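Local coordinates for protein SusD homolog (Bacteroides ovatus, PDB 4F53) that probably binds mucin O-glycans at the bacterial surface, as a SusD-type outer-membrane lipoprotein built on a TPR-like helical fold, at residues Val155-Leu160 with Phe214-Lys219; Glu161-Ile166 with Asn198-Arg203; Met206-Val211 with Lys219-Leu224; Tyr149-Ala154 with Thr500-Thr505. All coordinates share one frame; numbering follows the deposited sequence. Where two conformers were deposited one is given.

Contact 1: residues Val155-Leu160 with Phe214-Lys219; sequences VYAKML and FNVNGK. With CA (calcium ion), chain D.
The side chains of Leu160 and Val216 cross at about a right angle where a tight hairpin lies against helix 152-173. Followed outward, Leu160 starts with CB 4.1 Å from Val216 CG2. Its CG stands beside the backbone N, opposite the carbonyl carbon (chi1 -81°), which turns the branched end toward the hairpin, with CD1 between its two apolar residues. There CD1 touches Val216 CG2 at 4.0 Å. The same methyl meets the edge of the Phe214 ring, near the ring plane, with CZ of Phe214 4.0 Å from Leu160 CD1; the ring also meets Trp516 edge-to-face. Val216 divides its own methyls: CG2 reaches Leu160 and Ala157, while CG1 rests 3.6 Å from Ala157 O. Between these two segments the contact is apolar packing; one residue further along the helix, Glu161 OE1 is hydrogen-bonded to Asn217 ND2.

The hairpin holds its own shape. Asn217 and Gly218 form the corner of a type I' turn, bracketed by backbone bonds in both directions between Val216 and Lys219. Just before the turn, Asn215 OD1 accepts from Gly218 N at 3.0 Å, an Asx motif. At the corner Asn217 OD1 binds a calcium ion at 2.3 Å, with three waters also on the metal.

The hairpin joins helix 190-207 to helix 221-231, and Leu160 also packs on Met204 of the former and Leu224 of the latter.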
loop_
_atom_site.group_PDB
_atom_site.type_symbol
_atom_site.label_atom_id
_atom_site.label_comp_id
_atom_site.label_asym_id
_atom_site.label_seq_id
_atom_site.Cartn_x
_atom_site.Cartn_y
_atom_site.Cartn_z
ATOM N N VAL A 155 17.063 5.636 -7.911
ATOM C CA VAL A 155 16.655 4.855 -6.726
ATOM C C VAL A 155 16.199 3.462 -7.175
ATOM O O VAL A 155 16.715 2.467 -6.661
ATOM C CB VAL A 155 15.571 5.571 -5.896
ATOM C CG1 VAL A 155 15.068 4.676 -4.764
ATOM C CG2 VAL A 155 16.091 6.900 -5.341
ATOM N N TYR A 156 15.279 3.393 -8.171
ATOM C CA TYR A 156 14.779 2.124 -8.704
ATOM C C TYR A 156 15.912 1.290 -9.323
ATOM O O TYR A 156 15.982 0.096 -9.059
ATOM C CB TYR A 156 13.654 2.371 -9.739
ATOM C CG TYR A 156 12.266 2.310 -9.129
ATOM C CD1 TYR A 156 11.799 3.329 -8.291
ATOM C CD2 TYR A 156 11.422 1.235 -9.383
ATOM C CE1 TYR A 156 10.521 3.275 -7.730
ATOM C CE2 TYR A 156 10.152 1.161 -8.813
ATOM C CZ TYR A 156 9.702 2.186 -7.990
ATOM O OH TYR A 156 8.451 2.089 -7.426
ATOM N N ALA A 157 16.822 1.921 -10.098
ATOM C CA ALA A 157 17.935 1.217 -10.741
ATOM C C ALA A 157 18.890 0.622 -9.700
ATOM O O ALA A 157 19.267 -0.542 -9.835
ATOM C CB ALA A 157 18.686 2.139 -11.688
ATOM N N LYS A 158 19.246 1.390 -8.648
ATOM C CA LYS A 158 20.126 0.879 -7.593
ATOM C C LYS A 158 19.425 -0.269 -6.823
ATOM O O LYS A 158 20.018 -1.331 -6.647
ATOM C CB LYS A 158 20.581 1.994 -6.644
ATOM C CG LYS A 158 21.464 1.475 -5.531
ATOM C CD LYS A 158 22.080 2.558 -4.662
ATOM C CE LYS A 158 22.361 2.052 -3.259
ATOM N NZ LYS A 158 23.237 0.838 -3.228
HETATM N N MSE A 159 18.158 -0.085 -6.439
HETATM C CA MSE A 159 17.369 -1.096 -5.737
HETATM C C MSE A 159 17.284 -2.392 -6.517
HETATM O O MSE A 159 17.497 -3.458 -5.938
HETATM C CB MSE A 159 15.930 -0.599 -5.466
HETATM C CG MSE A 159 15.829 0.430 -4.334
HETATM SE SE MSE A 159 13.973 1.035 -4.196
HETATM C CE MSE A 159 14.236 1.986 -2.556
ATOM N N LEU A 160 16.975 -2.308 -7.825
ATOM C CA LEU A 160 16.804 -3.494 -8.674
ATOM C C LEU A 160 18.131 -4.235 -8.843
ATOM O O LEU A 160 18.154 -5.465 -8.752
ATOM C CB LEU A 160 16.151 -3.162 -10.030
ATOM C CG LEU A 160 14.605 -3.034 -9.977
ATOM C CD1 LEU A 160 14.067 -2.186 -11.153
ATOM C CD2 LEU A 160 13.918 -4.425 -9.961
ATOM N N PHE A 214 13.171 2.243 -20.237
ATOM C CA PHE A 214 13.761 1.921 -18.942
ATOM C C PHE A 214 14.460 0.560 -18.974
ATOM O O PHE A 214 13.902 -0.436 -19.453
ATOM C CB PHE A 214 12.720 1.955 -17.794
ATOM C CG PHE A 214 13.270 1.477 -16.460
ATOM C CD1 PHE A 214 14.236 2.212 -15.782
ATOM C CD2 PHE A 214 12.889 0.250 -15.932
ATOM C CE1 PHE A 214 14.753 1.769 -14.572
ATOM C CE2 PHE A 214 13.414 -0.196 -14.724
ATOM C CZ PHE A 214 14.330 0.572 -14.043
ATOM N N ASN A 215 15.670 0.529 -18.434
ATOM C CA ASN A 215 16.449 -0.688 -18.283
ATOM C C ASN A 215 17.434 -0.522 -17.125
ATOM O O ASN A 215 17.800 0.598 -16.780
ATOM C CB ASN A 215 17.179 -1.090 -19.598
ATOM C CG ASN A 215 18.336 -0.187 -19.945
ATOM O OD1 ASN A 215 19.488 -0.457 -19.593
ATOM N ND2 ASN A 215 18.036 0.945 -20.565
ATOM N N VAL A 216 17.821 -1.648 -16.513
ATOM C CA VAL A 216 18.814 -1.743 -15.445
ATOM C C VAL A 216 19.891 -2.670 -15.991
ATOM O O VAL A 216 19.648 -3.872 -16.125
ATOM C CB VAL A 216 18.243 -2.227 -14.083
ATOM C CG1 VAL A 216 19.315 -2.213 -13.002
ATOM C CG2 VAL A 216 17.057 -1.384 -13.653
ATOM N N ASN A 217 21.058 -2.098 -16.369
ATOM C CA ASN A 217 22.184 -2.822 -16.964
ATOM C C ASN A 217 21.727 -3.630 -18.194
ATOM O O ASN A 217 22.107 -4.806 -18.342
ATOM C CB ASN A 217 22.863 -3.731 -15.924
ATOM C CG ASN A 217 23.334 -2.995 -14.698
ATOM O OD1 ASN A 217 23.872 -1.897 -14.792
ATOM N ND2 ASN A 217 23.131 -3.579 -13.521
ATOM N N GLY A 218 20.898 -2.996 -19.040
ATOM C CA GLY A 218 20.387 -3.602 -20.264
ATOM C C GLY A 218 19.120 -4.416 -20.092
ATOM O O GLY A 218 18.521 -4.811 -21.090
ATOM N N LYS A 219 18.692 -4.685 -18.833
ATOM C CA LYS A 219 17.472 -5.463 -18.547
ATOM C C LYS A 219 16.261 -4.552 -18.505
ATOM O O LYS A 219 16.199 -3.655 -17.673
ATOM C CB LYS A 219 17.590 -6.223 -17.218
ATOM C CG LYS A 219 18.698 -7.280 -17.138
ATOM C CD LYS A 219 18.828 -7.696 -15.661
ATOM C CE LYS A 219 19.697 -8.895 -15.389
ATOM N NZ LYS A 219 19.390 -9.467 -14.044
HETATM CA CA CA D . 25.775 -0.593 -14.898
HETATM O O HOH W 1 26.563 1.756 -13.689
HETATM O O HOH W 2 25.671 -0.278 -12.353
HETATM O O HOH W 3 25.630 -1.278 -17.455
#

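Contact 2: residues Glu161-Ile166 with Asn198-Arg203; sequences EDLDNI and NSLKLR
Leu163 and Asp164, adjacent on helix 152-173, meet Lys201 of helix 190-207 in two different ways. The apolar part belongs to Leu163, whose CD2 lies over the backbone of the second helix, 3.6 Å from Lys201 N. The same methyl touches Lys201 CB at 3.8 Å and Leu200 CD2 at 3.9 Å, the two leucines crossing obliquely.

The ionic part is a salt bridge of 2.8 Å from Lys201 NZ to Asp164 OD1, made on the syn side of the carboxylate. Lys201 spans the gap with its chain fully extended, CG anti to the backbone N (chi1 177°), and its NZ also pairs with Glu227. Lys219 in turn binds Asp164 OD2 and also pairs with Glu227, so two lysines and two carboxylates form one mixed cluster. A leucine in place of Lys201 would probably leave Asp164 OD1 without its charged mate and take one of two lysine partners from Glu227.

The short helical segments run nearly antiparallel, at 159°, with axes 10.2 Å apart. Leu118 of helix 110-131 packs on both Leu163 and Leu200, while helix 221-231 covers Lys201 through Leu224 and Ala228.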
loop_
_atom_site.group_PDB
_atom_site.type_symbol
_atom_site.label_atom_id
_atom_site.label_comp_id
_atom_site.label_asym_id
_atom_site.label_seq_id
_atom_site.Cartn_x
_atom_site.Cartn_y
_atom_site.Cartn_z
ATOM N N GLU A 161 19.240 -3.493 -8.972
ATOM C CA GLU A 161 20.577 -4.060 -9.101
ATOM C C GLU A 161 21.000 -4.749 -7.784
ATOM O O GLU A 161 21.564 -5.842 -7.816
ATOM C CB GLU A 161 21.554 -2.955 -9.488
ATOM C CG GLU A 161 22.991 -3.417 -9.626
ATOM C CD GLU A 161 23.929 -2.423 -10.284
ATOM O OE1 GLU A 161 23.465 -1.613 -11.118
ATOM O OE2 GLU A 161 25.143 -2.478 -9.987
ATOM N N ASP A 162 20.747 -4.103 -6.641
ATOM C CA ASP A 162 21.062 -4.682 -5.336
ATOM C C ASP A 162 20.165 -5.892 -5.051
ATOM O O ASP A 162 20.654 -6.896 -4.519
ATOM C CB ASP A 162 20.957 -3.632 -4.202
ATOM C CG ASP A 162 22.027 -2.537 -4.268
ATOM O OD1 ASP A 162 23.050 -2.733 -4.984
ATOM O OD2 ASP A 162 21.822 -1.474 -3.655
ATOM N N LEU A 163 18.883 -5.831 -5.473
ATOM C CA LEU A 163 17.938 -6.928 -5.301
ATOM C C LEU A 163 18.424 -8.189 -6.053
ATOM O O LEU A 163 18.332 -9.288 -5.500
ATOM C CB LEU A 163 16.537 -6.492 -5.772
ATOM C CG LEU A 163 15.357 -7.408 -5.472
ATOM C CD1 LEU A 163 15.368 -7.878 -4.025
ATOM C CD2 LEU A 163 14.079 -6.729 -5.846
ATOM N N ASP A 164 18.990 -8.028 -7.279
ATOM C CA ASP A 164 19.574 -9.148 -8.044
ATOM C C ASP A 164 20.690 -9.854 -7.248
ATOM O O ASP A 164 20.764 -11.082 -7.257
ATOM C CB ASP A 164 20.127 -8.673 -9.391
ATOM C CG ASP A 164 19.154 -8.811 -10.545
ATOM O OD1 ASP A 164 18.203 -9.611 -10.425
ATOM O OD2 ASP A 164 19.364 -8.140 -11.587
ATOM N N ASN A 165 21.518 -9.084 -6.520
ATOM C CA ASN A 165 22.591 -9.644 -5.698
ATOM C C ASN A 165 22.023 -10.324 -4.456
ATOM O O ASN A 165 22.523 -11.380 -4.093
ATOM C CB ASN A 165 23.634 -8.573 -5.328
ATOM C CG ASN A 165 24.365 -8.031 -6.550
ATOM O OD1 ASN A 165 24.649 -8.758 -7.518
ATOM N ND2 ASN A 165 24.666 -6.735 -6.549
ATOM N N ILE A 166 20.953 -9.760 -3.848
ATOM C CA ILE A 166 20.264 -10.325 -2.679
ATOM C C ILE A 166 19.644 -11.671 -3.086
ATOM O O ILE A 166 19.772 -12.645 -2.355
ATOM C CB ILE A 166 19.200 -9.326 -2.102
ATOM C CG1 ILE A 166 19.865 -8.105 -1.463
ATOM C CG2 ILE A 166 18.196 -10.004 -1.119
ATOM C CD1 ILE A 166 18.929 -6.896 -1.370
ATOM N N ASN A 198 12.179 -12.304 -5.213
ATOM C CA ASN A 198 11.792 -12.364 -6.632
ATOM C C ASN A 198 10.408 -11.731 -6.860
ATOM O O ASN A 198 10.177 -11.113 -7.894
ATOM C CB ASN A 198 11.800 -13.793 -7.150
ATOM C CG ASN A 198 13.174 -14.277 -7.468
ATOM O OD1 ASN A 198 13.908 -13.654 -8.247
ATOM N ND2 ASN A 198 13.551 -15.391 -6.862
ATOM N N SER A 199 9.496 -11.861 -5.877
ATOM C CA SER A 199 8.147 -11.276 -5.929
ATOM C C SER A 199 8.249 -9.749 -5.884
ATOM O O SER A 199 7.493 -9.075 -6.579
ATOM C CB SER A 199 7.311 -11.803 -4.772
ATOM O OG SER A 199 7.188 -13.211 -4.925
ATOM N N LEU A 200 9.225 -9.202 -5.104
ATOM C CA LEU A 200 9.476 -7.762 -5.021
ATOM C C LEU A 200 10.037 -7.269 -6.379
ATOM O O LEU A 200 9.683 -6.196 -6.861
ATOM C CB LEU A 200 10.474 -7.472 -3.871
ATOM C CG LEU A 200 10.886 -6.002 -3.658
ATOM C CD1 LEU A 200 9.694 -5.137 -3.196
ATOM C CD2 LEU A 200 12.032 -5.904 -2.653
ATOM N N LYS A 201 10.936 -8.057 -6.972
ATOM C CA LYS A 201 11.542 -7.762 -8.267
ATOM C C LYS A 201 10.432 -7.625 -9.334
ATOM O O LYS A 201 10.461 -6.678 -10.107
ATOM C CB LYS A 201 12.575 -8.848 -8.634
ATOM C CG LYS A 201 13.222 -8.662 -10.014
ATOM C CD LYS A 201 14.328 -9.711 -10.233
ATOM C CE LYS A 201 14.948 -9.653 -11.604
ATOM N NZ LYS A 201 15.980 -10.712 -11.770
ATOM N N LEU A 202 9.436 -8.517 -9.331
ATOM C CA LEU A 202 8.298 -8.476 -10.263
ATOM C C LEU A 202 7.431 -7.245 -9.990
ATOM O O LEU A 202 6.992 -6.599 -10.928
ATOM C CB LEU A 202 7.476 -9.789 -10.142
ATOM C CG LEU A 202 6.151 -9.895 -10.890
ATOM C CD1 LEU A 202 6.359 -9.916 -12.410
ATOM C CD2 LEU A 202 5.420 -11.135 -10.468
ATOM N N ARG A 203 7.215 -6.903 -8.720
ATOM C CA ARG A 203 6.427 -5.725 -8.330
ATOM C C ARG A 203 7.098 -4.442 -8.868
ATOM O O ARG A 203 6.440 -3.630 -9.493
ATOM C CB ARG A 203 6.231 -5.652 -6.797
ATOM C CG ARG A 203 5.585 -4.318 -6.354
ATOM C CD ARG A 203 5.795 -4.027 -4.890
ATOM N NE ARG A 203 4.846 -4.759 -4.047
ATOM C CZ ARG A 203 4.824 -4.672 -2.720
ATOM N NH1 ARG A 203 5.700 -3.901 -2.083
ATOM N NH2 ARG A 203 3.903 -5.324 -2.020
#

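Contact 3: residues Met206-Val211 with Lys219-Leu224; sequences MRTCYV and KTSQQL
Ser221 OG and two carbonyls of the facing turn, Thr208 O and Val211 O, together grip one water molecule. The serine hydroxyl donates to this water, with Ser221 OG 2.9 Å from the water oxygen. The water then gives its own hydrogens to the carbonyls, reaching Thr208 O at 2.8 Å and Val211 O at 2.7 Å. These two oxygens belong to the ends of a type I turn, Thr208 to Val211, which follows directly on helix 190-207. The turn is closed by Val211 N donating to Thr208 O at 3.3 Å, so Thr208 O receives both a backbone and a water hydrogen.

Side chain to side chain, the approach is between hydroxyls: Thr208 OG1 lies 2.7 Å from Ser221 OG. Ser221 OG is turned from its own carbonyl and stands beside the backbone N (chi1 -59°), which aims it across the gap at the turn. Thr208 OG1 is bound on its own side by Ala205 O, in the last turn of helix 190-207.

Ser221 opens helix 221-231, and the residue before it, Thr220, is the N-cap: Gln223 N donates to Thr220 OG1 at 3.3 Å and 163°. Beyond the hydroxyls, the Phe214 ring packs on both Thr208 and Ser221.

Little surface is buried here, and the contact is mostly polar. Turn carbonyls and a serine hydroxyl of the helix start are joined through one water, which gives both its hydrogens to carbonyls and takes one from Ser221 OG, so polar groups that satisfy one another hold this small contact.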
loop_
_atom_site.group_PDB
_atom_site.type_symbol
_atom_site.label_atom_id
_atom_site.label_comp_id
_atom_site.label_asym_id
_atom_site.label_seq_id
_atom_site.Cartn_x
_atom_site.Cartn_y
_atom_site.Cartn_z
HETATM N N MSE A 206 7.021 -4.426 -12.871
HETATM C CA MSE A 206 5.681 -4.025 -13.319
HETATM C C MSE A 206 5.437 -2.500 -13.107
HETATM O O MSE A 206 4.850 -1.830 -13.963
HETATM C CB MSE A 206 4.605 -4.841 -12.597
HETATM C CG MSE A 206 3.277 -4.831 -13.338
HETATM SE SE MSE A 206 3.462 -5.670 -15.111
HETATM C CE MSE A 206 4.093 -7.478 -14.511
ATOM N N ARG A 207 5.923 -1.964 -12.001
ATOM C CA ARG A 207 5.843 -0.536 -11.664
ATOM C C ARG A 207 6.432 0.394 -12.755
ATOM O O ARG A 207 5.891 1.481 -13.023
ATOM C CB ARG A 207 6.623 -0.280 -10.359
ATOM C CG ARG A 207 6.385 1.128 -9.792
ATOM C CD ARG A 207 5.231 1.119 -8.826
ATOM N NE ARG A 207 5.652 0.708 -7.473
ATOM C CZ ARG A 207 5.081 -0.227 -6.714
ATOM N NH1 ARG A 207 4.042 -0.928 -7.169
ATOM N NH2 ARG A 207 5.484 -0.409 -5.469
ATOM N N THR A 208 7.557 -0.034 -13.356
ATOM C CA THR A 208 8.281 0.769 -14.327
ATOM C C THR A 208 7.834 0.518 -15.763
ATOM O O THR A 208 8.517 0.971 -16.674
ATOM C CB THR A 208 9.770 0.469 -14.201
ATOM O OG1 THR A 208 9.988 -0.915 -14.506
ATOM C CG2 THR A 208 10.344 0.824 -12.823
ATOM N N CYS A 209 6.709 -0.201 -15.973
ATOM C CA CYS A 209 6.232 -0.636 -17.298
ATOM C C CYS A 209 5.826 0.534 -18.227
ATOM O O CYS A 209 5.773 0.333 -19.430
ATOM C CB CYS A 209 5.088 -1.650 -17.156
ATOM S SG CYS A 209 3.512 -0.907 -16.660
ATOM N N TYR A 210 5.515 1.725 -17.702
ATOM C CA TYR A 210 5.119 2.835 -18.575
ATOM C C TYR A 210 6.284 3.736 -18.964
ATOM O O TYR A 210 6.125 4.552 -19.868
ATOM C CB TYR A 210 3.995 3.675 -17.964
ATOM C CG TYR A 210 2.684 2.932 -17.922
ATOM C CD1 TYR A 210 2.029 2.567 -19.097
ATOM C CD2 TYR A 210 2.112 2.556 -16.710
ATOM C CE1 TYR A 210 0.834 1.844 -19.064
ATOM C CE2 TYR A 210 0.906 1.853 -16.662
ATOM C CZ TYR A 210 0.280 1.484 -17.842
ATOM O OH TYR A 210 -0.908 0.804 -17.778
ATOM N N VAL A 211 7.430 3.588 -18.304
ATOM C CA VAL A 211 8.632 4.378 -18.582
ATOM C C VAL A 211 9.317 3.893 -19.873
ATOM O O VAL A 211 9.907 2.810 -19.901
ATOM C CB VAL A 211 9.620 4.349 -17.398
ATOM C CG1 VAL A 211 10.802 5.292 -17.666
ATOM C CG2 VAL A 211 8.924 4.686 -16.087
ATOM N N LYS A 219 18.692 -4.685 -18.833
ATOM C CA LYS A 219 17.472 -5.463 -18.547
ATOM C C LYS A 219 16.261 -4.552 -18.505
ATOM O O LYS A 219 16.199 -3.655 -17.673
ATOM C CB LYS A 219 17.590 -6.223 -17.218
ATOM C CG LYS A 219 18.698 -7.280 -17.138
ATOM C CD LYS A 219 18.828 -7.696 -15.661
ATOM C CE LYS A 219 19.697 -8.895 -15.389
ATOM N NZ LYS A 219 19.390 -9.467 -14.044
ATOM N N THR A 220 15.304 -4.771 -19.393
ATOM C CA THR A 220 14.060 -3.988 -19.469
ATOM C C THR A 220 13.077 -4.433 -18.387
ATOM O O THR A 220 13.300 -5.469 -17.736
ATOM C CB THR A 220 13.423 -4.172 -20.861
ATOM O OG1 THR A 220 13.067 -5.546 -21.003
ATOM C CG2 THR A 220 14.357 -3.750 -21.998
ATOM N N SER A 221 11.985 -3.673 -18.209
ATOM C CA SER A 221 10.918 -4.038 -17.269
ATOM C C SER A 221 10.422 -5.481 -17.563
ATOM O O SER A 221 10.309 -6.291 -16.644
ATOM C CB SER A 221 9.753 -3.061 -17.360
ATOM O OG SER A 221 10.145 -1.734 -17.077
ATOM N N GLN A 222 10.158 -5.794 -18.842
ATOM C CA GLN A 222 9.735 -7.127 -19.276
ATOM C C GLN A 222 10.735 -8.216 -18.821
ATOM O O GLN A 222 10.312 -9.230 -18.261
ATOM C CB GLN A 222 9.590 -7.181 -20.818
ATOM C CG GLN A 222 9.370 -8.603 -21.330
ATOM C CD GLN A 222 9.201 -8.729 -22.808
ATOM O OE1 GLN A 222 9.331 -7.773 -23.567
ATOM N NE2 GLN A 222 8.949 -9.949 -23.247
ATOM N N GLN A 223 12.034 -7.990 -19.072
ATOM C CA GLN A 223 13.115 -8.922 -18.747
ATOM C C GLN A 223 13.231 -9.165 -17.247
ATOM O O GLN A 223 13.394 -10.308 -16.835
ATOM C CB GLN A 223 14.457 -8.415 -19.300
ATOM C CG GLN A 223 15.635 -9.375 -19.086
ATOM C CD GLN A 223 16.894 -8.958 -19.814
ATOM O OE1 GLN A 223 16.887 -8.103 -20.718
ATOM N NE2 GLN A 223 18.002 -9.593 -19.461
ATOM N N LEU A 224 13.165 -8.099 -16.436
ATOM C CA LEU A 224 13.262 -8.208 -14.974
ATOM C C LEU A 224 12.096 -9.042 -14.434
ATOM O O LEU A 224 12.302 -9.922 -13.606
ATOM C CB LEU A 224 13.284 -6.803 -14.328
ATOM C CG LEU A 224 14.527 -5.937 -14.661
ATOM C CD1 LEU A 224 14.250 -4.476 -14.408
ATOM C CD2 LEU A 224 15.764 -6.410 -13.889
HETATM O O HOH W 4 9.556 0.193 -19.147
#

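Contact 4: residues Tyr149-Ala154 with Thr500-Thr505; sequences YDSQQA and TQESKT
Glu502, near the end of helix 489-502, lays its carboxylate across the first residues of helix 152-173, and each oxygen takes one backbone N-H. Gln153 N donates to Glu502 OE2 at 3.0 Å and 166°, on the syn lone pair. Gln152 N donates to Glu502 OE1, also at 3.0 Å and from the syn side, but 21° out of the carboxylate plane. The chain of Glu502 is extended beyond CG, which is anti to the backbone C (chi1 -66°), and this carries the acid across to the helix start.

The side chains around it diverge. Ser151 brings its CB to 3.4 Å from Glu502 OE2, yet uses its hydroxyl as the N-cap, Ser151 OG accepting from Ala154 N at 3.1 Å. Of the Gln152 side chain, CB comes nearest, 3.7 Å from Glu502 OE1; its amide turns away to Trp517 N and to Thr128 of helix 110-131. Gln153 keeps its CB 3.5 Å from Glu502 OE2, and its extended chain brings OE1 to a water that gives one hydrogen to Gln153 OE1 and another to Glu502 OE2.

With an alanine in place of Glu502, the N-H groups of Gln152 and Gln153 would probably lose their acceptors, and the bridging water one of its two.

Serine and glutamate together thus satisfy three successive amides at the helix start. A carboxylate at the positive end of the helix dipole would be expected to stay ionised; its two bonds fasten segment 500-505 to the start of helix 152-173.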
loop_
_atom_site.group_PDB
_atom_site.type_symbol
_atom_site.label_atom_id
_atom_site.label_comp_id
_atom_site.label_asym_id
_atom_site.label_seq_id
_atom_site.Cartn_x
_atom_site.Cartn_y
_atom_site.Cartn_z
ATOM N N TYR A 149 19.738 14.131 -2.882
ATOM C CA TYR A 149 18.635 13.263 -3.308
ATOM C C TYR A 149 18.926 12.608 -4.659
ATOM O O TYR A 149 19.395 13.271 -5.589
ATOM C CB TYR A 149 17.319 14.056 -3.426
ATOM C CG TYR A 149 16.670 14.517 -2.136
ATOM C CD1 TYR A 149 17.427 15.095 -1.114
ATOM C CD2 TYR A 149 15.283 14.494 -1.984
ATOM C CE1 TYR A 149 16.833 15.551 0.059
ATOM C CE2 TYR A 149 14.673 14.991 -0.835
ATOM C CZ TYR A 149 15.453 15.512 0.188
ATOM O OH TYR A 149 14.866 15.994 1.330
ATOM N N ASP A 150 18.629 11.312 -4.771
ATOM C CA ASP A 150 18.738 10.587 -6.027
ATOM C C ASP A 150 17.449 10.767 -6.770
ATOM O O ASP A 150 16.393 10.830 -6.139
ATOM C CB ASP A 150 18.945 9.067 -5.793
ATOM C CG ASP A 150 20.189 8.598 -5.070
ATOM O OD1 ASP A 150 21.118 9.407 -4.897
ATOM O OD2 ASP A 150 20.233 7.418 -4.687
ATOM N N SER A 151 17.498 10.722 -8.098
ATOM C CA SER A 151 16.288 10.725 -8.903
ATOM C C SER A 151 15.515 9.421 -8.593
ATOM O O SER A 151 16.135 8.450 -8.143
ATOM C CB SER A 151 16.638 10.838 -10.383
ATOM O OG SER A 151 17.333 9.701 -10.863
ATOM N N GLN A 152 14.179 9.393 -8.791
ATOM C CA GLN A 152 13.453 8.164 -8.550
ATOM C C GLN A 152 14.006 7.035 -9.461
ATOM O O GLN A 152 14.160 5.898 -9.003
ATOM C CB GLN A 152 11.956 8.356 -8.741
ATOM C CG GLN A 152 11.182 7.105 -8.387
ATOM C CD GLN A 152 9.713 7.324 -8.437
ATOM O OE1 GLN A 152 9.112 7.454 -9.508
ATOM N NE2 GLN A 152 9.096 7.242 -7.282
ATOM N N GLN A 153 14.368 7.367 -10.713
ATOM C CA GLN A 153 14.952 6.405 -11.645
ATOM C C GLN A 153 16.262 5.794 -11.095
ATOM O O GLN A 153 16.446 4.575 -11.178
ATOM C CB GLN A 153 15.211 7.012 -13.008
ATOM C CG GLN A 153 15.748 5.910 -13.957
ATOM C CD GLN A 153 15.949 6.319 -15.369
ATOM O OE1 GLN A 153 15.623 7.433 -15.776
ATOM N NE2 GLN A 153 16.503 5.401 -16.134
ATOM N N ALA A 154 17.150 6.634 -10.540
ATOM C CA ALA A 154 18.394 6.176 -9.927
ATOM C C ALA A 154 18.117 5.319 -8.685
ATOM O O ALA A 154 18.823 4.337 -8.468
ATOM C CB ALA A 154 19.291 7.364 -9.562
ATOM N N THR A 500 10.788 17.558 -11.206
ATOM C CA THR A 500 10.200 18.255 -12.351
ATOM C C THR A 500 10.720 17.654 -13.655
ATOM O O THR A 500 9.901 17.288 -14.505
ATOM C CB THR A 500 10.489 19.759 -12.227
ATOM O OG1 THR A 500 9.709 20.233 -11.131
ATOM C CG2 THR A 500 10.144 20.551 -13.506
ATOM N N GLN A 501 12.057 17.496 -13.781
ATOM C CA GLN A 501 12.701 16.956 -14.978
ATOM C C GLN A 501 12.224 15.512 -15.278
ATOM O O GLN A 501 11.981 15.207 -16.441
ATOM C CB GLN A 501 14.242 17.060 -14.864
ATOM C CG GLN A 501 15.032 16.562 -16.091
ATOM C CD GLN A 501 15.277 15.058 -16.064
ATOM O OE1 GLN A 501 15.753 14.485 -15.060
ATOM N NE2 GLN A 501 14.921 14.378 -17.156
ATOM N N GLU A 502 12.053 14.652 -14.256
ATOM C CA GLU A 502 11.579 13.265 -14.445
ATOM C C GLU A 502 10.073 13.168 -14.684
ATOM O O GLU A 502 9.597 12.113 -15.085
ATOM C CB GLU A 502 11.845 12.429 -13.185
ATOM C CG GLU A 502 13.280 12.172 -12.812
ATOM C CD GLU A 502 13.350 11.129 -11.713
ATOM O OE1 GLU A 502 12.928 11.405 -10.562
ATOM O OE2 GLU A 502 13.791 10.004 -12.031
ATOM N N SER A 503 9.306 14.202 -14.312
ATOM C CA SER A 503 7.845 14.147 -14.392
ATOM C C SER A 503 7.296 14.440 -15.771
ATOM O O SER A 503 7.895 15.173 -16.553
ATOM C CB SER A 503 7.208 15.121 -13.398
ATOM O OG SER A 503 5.806 14.914 -13.323
ATOM N N LYS A 504 6.111 13.885 -16.045
ATOM C CA LYS A 504 5.377 14.166 -17.262
ATOM C C LYS A 504 4.114 15.005 -16.910
ATOM O O LYS A 504 3.403 15.452 -17.810
ATOM C CB LYS A 504 5.077 12.886 -18.025
ATOM C CG LYS A 504 6.254 12.504 -18.932
ATOM C CD LYS A 504 6.126 11.093 -19.451
ATOM C CE LYS A 504 6.829 10.896 -20.754
ATOM N NZ LYS A 504 5.973 11.318 -21.896
ATOM N N THR A 505 3.888 15.268 -15.594
ATOM C CA THR A 505 2.830 16.144 -15.067
ATOM C C THR A 505 3.507 17.042 -14.018
ATOM O O THR A 505 3.437 16.782 -12.818
ATOM C CB THR A 505 1.625 15.352 -14.544
ATOM O OG1 THR A 505 1.251 14.335 -15.472
ATOM C CG2 THR A 505 0.426 16.249 -14.199
HETATM O O HOH W 5 14.994 9.991 -14.555
#

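Overall arrangement
Contacts 1, 2 and 4 follow helix 152-173 along its first two thirds: contact 4 at its first turn, contact 1 next, contact 2 further on. Contacts 2 and 3 share helix 190-207, and contacts 1 and 3 share the hairpin with Lys219. Contacts 1 to 3 are buried, contact 4 only partly. Apolar packing makes contact 1, leucines plus a salt bridge contact 2, hydroxyls and water contact 3, and a carboxylate on backbone amides contact 4. Side chains of the hairpin reach back to contact 2, and Tyr156 OH meets Arg207 between contacts 1 and 3. Contact 4 alone reaches far along the sequence, to the late segment 500-505.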